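PDB 4KNC: alginate biosynthesis protein AlgX from Pseudomonas aeruginosa, which takes part in the O-acetylation of the exopolysaccharide alginate and protects the polymer from degradation on its way through the periplasm. Local coordinates for residues Leu115-Ile118 and Ala119-Gln123; Ser190-Thr194 and Phe195-Ala199. All coordinates share one frame; numbering follows the deposited sequence.

Interaction 1 of 2, residues Leu115-Ile118 and Ala119-Gln123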
loop_
_atom_site.group_PDB
_atom_site.type_symbol
_atom_site.label_atom_id
_atom_site.label_comp_id
_atom_site.label_asym_id
_atom_site.label_seq_id
_atom_site.Cartn_x
_atom_site.Cartn_y
_atom_site.Cartn_z
ATOM N N LEU A 115 -9.593 6.476 -16.181
ATOM C CA LEU A 115 -10.118 7.799 -15.801
ATOM C C LEU A 115 -11.410 7.698 -14.994
ATOM O O LEU A 115 -11.609 8.438 -14.010
ATOM C CB LEU A 115 -10.342 8.665 -17.041
ATOM C CG LEU A 115 -9.051 9.182 -17.673
ATOM C CD1 LEU A 115 -9.352 9.799 -19.017
ATOM C CD2 LEU A 115 -8.371 10.190 -16.743
ATOM N N ALA A 116 -12.278 6.770 -15.408
ATOM C CA ALA A 116 -13.494 6.470 -14.649
ATOM C C ALA A 116 -13.167 6.063 -13.205
ATOM O O ALA A 116 -13.850 6.476 -12.258
ATOM C CB ALA A 116 -14.309 5.374 -15.354
ATOM N N THR A 117 -12.113 5.259 -13.044
ATOM C CA THR A 117 -11.683 4.830 -11.710
ATOM C C THR A 117 -11.176 5.983 -10.845
ATOM O O THR A 117 -11.505 6.089 -9.655
ATOM C CB THR A 117 -10.591 3.731 -11.824
ATOM O OG1 THR A 117 -11.154 2.582 -12.461
ATOM C CG2 THR A 117 -10.049 3.332 -10.460
ATOM N N ILE A 118 -10.366 6.847 -11.448
ATOM C CA ILE A 118 -9.955 8.104 -10.821
ATOM C C ILE A 118 -11.164 8.910 -10.311
ATOM O O ILE A 118 -11.178 9.410 -9.169
ATOM C CB ILE A 118 -9.176 8.974 -11.837
ATOM C CG1 ILE A 118 -7.860 8.290 -12.226
ATOM C CG2 ILE A 118 -8.917 10.351 -11.279
ATOM C CD1 ILE A 118 -6.983 7.916 -11.037
ATOM N N ALA A 119 -12.184 9.009 -11.156
ATOM C CA ALA A 119 -13.420 9.701 -10.775
ATOM C C ALA A 119 -14.080 9.027 -9.579
ATOM O O ALA A 119 -14.594 9.707 -8.689
ATOM C CB ALA A 119 -14.384 9.766 -11.942
ATOM N N ARG A 120 -14.060 7.695 -9.547
ATOM C CA ARG A 120 -14.648 6.997 -8.397
ATOM C C ARG A 120 -13.873 7.243 -7.096
ATOM O O ARG A 120 -14.473 7.414 -6.024
ATOM C CB ARG A 120 -14.814 5.500 -8.686
ATOM C CG ARG A 120 -15.829 5.241 -9.778
ATOM C CD ARG A 120 -16.168 3.766 -9.948
ATOM N NE ARG A 120 -17.216 3.602 -10.953
ATOM C CZ ARG A 120 -17.786 2.445 -11.281
ATOM N NH1 ARG A 120 -17.414 1.319 -10.686
ATOM N NH2 ARG A 120 -18.730 2.414 -12.214
ATOM N N PHE A 121 -12.542 7.268 -7.188
ATOM C CA PHE A 121 -11.742 7.707 -6.048
ATOM C C PHE A 121 -12.227 9.071 -5.555
ATOM O O PHE A 121 -12.458 9.255 -4.351
ATOM C CB PHE A 121 -10.241 7.783 -6.386
ATOM C CG PHE A 121 -9.522 6.453 -6.320
ATOM C CD1 PHE A 121 -9.463 5.737 -5.137
ATOM C CD2 PHE A 121 -8.889 5.936 -7.444
ATOM C CE1 PHE A 121 -8.805 4.511 -5.078
ATOM C CE2 PHE A 121 -8.220 4.726 -7.394
ATOM C CZ PHE A 121 -8.177 4.005 -6.211
ATOM N N ARG A 122 -12.380 10.030 -6.472
ATOM C CA ARG A 122 -12.866 11.369 -6.063
ATOM C C ARG A 122 -14.234 11.323 -5.401
ATOM O O ARG A 122 -14.491 12.020 -4.411
ATOM C CB ARG A 122 -12.949 12.313 -7.251
ATOM C CG ARG A 122 -11.635 12.547 -7.885
ATOM C CD ARG A 122 -11.408 14.002 -8.186
ATOM N NE ARG A 122 -10.148 14.102 -8.905
ATOM C CZ ARG A 122 -10.040 13.908 -10.210
ATOM N NH1 ARG A 122 -11.127 13.646 -10.922
ATOM N NH2 ARG A 122 -8.859 13.996 -10.800
ATOM N N GLN A 123 -15.110 10.488 -5.946
ATOM C CA GLN A 123 -16.462 10.365 -5.421
ATOM C C GLN A 123 -16.424 9.788 -4.005
ATOM O O GLN A 123 -17.311 10.036 -3.204
ATOM C CB GLN A 123 -17.299 9.487 -6.352
ATOM C CG GLN A 123 -18.782 9.520 -6.063
ATOM C CD GLN A 123 -19.579 8.614 -6.988
ATOM O OE1 GLN A 123 -19.019 7.784 -7.713
ATOM N NE2 GLN A 123 -20.899 8.776 -6.970
#

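Interaction 2 of 2, residues Ser190-Thr194 and Phe195-Ala199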
loop_
_atom_site.group_PDB
_atom_site.type_symbol
_atom_site.label_atom_id
_atom_site.label_comp_id
_atom_site.label_asym_id
_atom_site.label_seq_id
_atom_site.Cartn_x
_atom_site.Cartn_y
_atom_site.Cartn_z
ATOM N N SER A 190 21.522 1.473 -11.178
ATOM C CA SER A 190 21.576 0.305 -12.037
ATOM C C SER A 190 20.349 -0.569 -11.826
ATOM O O SER A 190 19.962 -0.840 -10.692
ATOM C CB SER A 190 22.828 -0.515 -11.735
ATOM O OG SER A 190 22.775 -1.022 -10.414
ATOM N N LYS A 191 19.749 -1.036 -12.913
ATOM C CA LYS A 191 18.669 -2.006 -12.775
ATOM C C LYS A 191 18.656 -3.044 -13.880
ATOM O O LYS A 191 18.598 -2.715 -15.064
ATOM C CB LYS A 191 17.296 -1.327 -12.707
ATOM C CG LYS A 191 16.180 -2.340 -12.382
ATOM C CD LYS A 191 14.900 -1.671 -11.948
ATOM C CE LYS A 191 15.036 -1.053 -10.572
ATOM N NZ LYS A 191 14.835 -2.056 -9.508
ATOM N N LEU A 192 18.727 -4.307 -13.484
ATOM C CA LEU A 192 18.452 -5.391 -14.407
ATOM C C LEU A 192 17.013 -5.755 -14.077
ATOM O O LEU A 192 16.725 -6.209 -12.970
ATOM C CB LEU A 192 19.396 -6.580 -14.162
ATOM C CG LEU A 192 19.133 -7.842 -14.998
ATOM C CD1 LEU A 192 19.242 -7.520 -16.481
ATOM C CD2 LEU A 192 20.061 -9.006 -14.621
ATOM N N GLY A 193 16.107 -5.517 -15.020
ATOM C CA GLY A 193 14.687 -5.584 -14.722
ATOM C C GLY A 193 14.160 -6.963 -14.390
ATOM O O GLY A 193 14.658 -7.963 -14.912
ATOM N N THR A 194 13.134 -7.019 -13.540
ATOM C CA THR A 194 12.489 -8.291 -13.202
ATOM C C THR A 194 11.872 -9.015 -14.403
ATOM O O THR A 194 11.808 -10.245 -14.428
ATOM C CB THR A 194 11.396 -8.117 -12.125
ATOM O OG1 THR A 194 10.381 -7.227 -12.611
ATOM C CG2 THR A 194 11.990 -7.568 -10.834
ATOM N N PHE A 195 11.410 -8.272 -15.404
ATOM C CA PHE A 195 10.782 -8.934 -16.551
ATOM C C PHE A 195 11.893 -9.615 -17.342
ATOM O O PHE A 195 11.701 -10.703 -17.879
ATOM C CB PHE A 195 10.040 -7.966 -17.501
ATOM C CG PHE A 195 8.955 -7.122 -16.847
ATOM C CD1 PHE A 195 8.654 -7.234 -15.500
ATOM C CD2 PHE A 195 8.250 -6.200 -17.607
ATOM C CE1 PHE A 195 7.659 -6.440 -14.917
ATOM C CE2 PHE A 195 7.251 -5.396 -17.032
ATOM C CZ PHE A 195 6.959 -5.524 -15.686
ATOM N N HIS A 196 13.043 -8.943 -17.429
ATOM C CA HIS A 196 14.201 -9.460 -18.162
ATOM C C HIS A 196 14.725 -10.730 -17.484
ATOM O O HIS A 196 15.065 -11.696 -18.161
ATOM C CB HIS A 196 15.310 -8.411 -18.246
ATOM C CG HIS A 196 15.044 -7.304 -19.219
ATOM N ND1 HIS A 196 15.603 -6.051 -19.087
ATOM C CD2 HIS A 196 14.320 -7.275 -20.365
ATOM C CE1 HIS A 196 15.229 -5.294 -20.106
ATOM N NE2 HIS A 196 14.456 -6.014 -20.898
ATOM N N LYS A 197 14.761 -10.727 -16.151
ATOM C CA LYS A 197 15.172 -11.900 -15.392
ATOM C C LYS A 197 14.198 -13.055 -15.572
ATOM O O LYS A 197 14.615 -14.225 -15.676
ATOM C CB LYS A 197 15.313 -11.583 -13.907
ATOM C CG LYS A 197 16.470 -10.654 -13.576
ATOM C CD LYS A 197 16.603 -10.484 -12.077
ATOM C CE LYS A 197 17.486 -9.296 -11.736
ATOM N NZ LYS A 197 17.434 -9.001 -10.275
ATOM N N ALA A 198 12.909 -12.732 -15.609
ATOM C CA ALA A 198 11.891 -13.766 -15.811
ATOM C C ALA A 198 12.047 -14.387 -17.201
ATOM O O ALA A 198 11.996 -15.609 -17.374
ATOM C CB ALA A 198 10.461 -13.177 -15.625
ATOM N N ALA A 199 12.240 -13.528 -18.195
ATOM C CA ALA A 199 12.465 -13.990 -19.560
ATOM C C ALA A 199 13.741 -14.832 -19.672
ATOM O O ALA A 199 13.794 -15.769 -20.469
ATOM C CB ALA A 199 12.505 -12.815 -20.537
HETATM O O HOH W 1 17.040 -4.498 -17.486
#

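Interaction 1 of 2, residues Leu115-Ile118 and Ala119-Gln123
The carbonyl oxygen of T117 accepts the amide of F121, N to O 2.9 Å, in the shortest and straightest of the four i to i+4 hydrogen bonds between 115-118 and 119-123, with 167° at the hydrogen. Together with A119 to L115, R120 to A116 and R122 to I118, this bond belongs to the regular alpha-helical pattern that closes helix 107-123 of the SGNH hydrolase-like domain. The T117 and F121 side chains leave the helix side by side and in the same direction. With T117 OG1 beside the backbone N (chi1 -63°), CG2 falls anti to that nitrogen, and the methyl is carried alongside the phenyl ring and reaches F121 CE2 at 3.8 Å. OG1 turns back along the helix to bond the N113 carbonyl oxygen, so the buried hydroxyl is satisfied within the helix. The F121 ring is buried between helix 61-76 and strand 80-85, where W64 and Y85 each meet it edge-to-face; I118 also touches Y85. The two arginines are exposed. R120 is extended from CG to NE, and its CG passes 3.4 Å from A116 O. R122 behaves differently: its chain bends at chi2 (-135°) and folds back past I118, with CG 3.4 Å from I118 O. This bend brings the guanidinium over the isoleucine methyl, so that one flat face of the charged group rests on aliphatic carbon while NH2 makes a weak hydrogen bond to the T128 carbonyl oxygen. I118 CG2 sits 3.5 Å above the guanidinium plane, offset toward its rim, and has NH2 of R122 as its nearest guanidinium atom at 3.7 Å.

Interaction 2 of 2, residues Ser190-Thr194 and Phe195-Ala199
T194 and K197 are the residues most involved where strand 180-191 gives way to helix 194-203, and L192 supplies the aliphatic partner of the lysine. The K197 chain, extended beyond CG, runs back over the turn and crosses L192, its CE lying 3.9 Å from L192 CD2 and 3.4 Å from L192 O. T194 holds OG1 between its backbone N and carbonyl carbon (chi1 60°), which places the hydroxyl 3.4 Å from F195 CD1, oblique to the ring; OG1 also makes a weak hydrogen bond to H149 ND1. G193 occupies the N-cap of the helix, and its carbonyl oxygen accepts K197 N at 3.0 Å, in the carbonyl plane. The amide of T194, in the first turn, instead donates to OD1 of D148, inferred to be an active-site residue, so this helix start probably helps to position that carboxylate. A water accepts from G193 N at 2.8 Å and lies in plane at the edge of the H196 ring, 2.7 Å from ND1. H196 NE2 is bonded to the D44 carbonyl oxygen, which fixes the other end of the imidazole.

Both interactions are local and lie in the SGNH hydrolase-like domain, one at the end of a helix and the other at the start of a different one: interaction 1 at the C-terminal end of helix 107-123, interaction 2 where helix 194-203 begins after a strand. Their centres are 32 Å apart and their nearest atoms about 20 Å, so they do not touch. Each is partly buried. In 115-123 the inner side is aromatic and aliphatic, packed on strand 80-85 of the parallel sheet, while arginines lie outward. In 190-199 polar groups take a larger part: a water and a histidine beside the turn and a threonine close to the inferred catalytic residues, although F195 and A198 are buried as well.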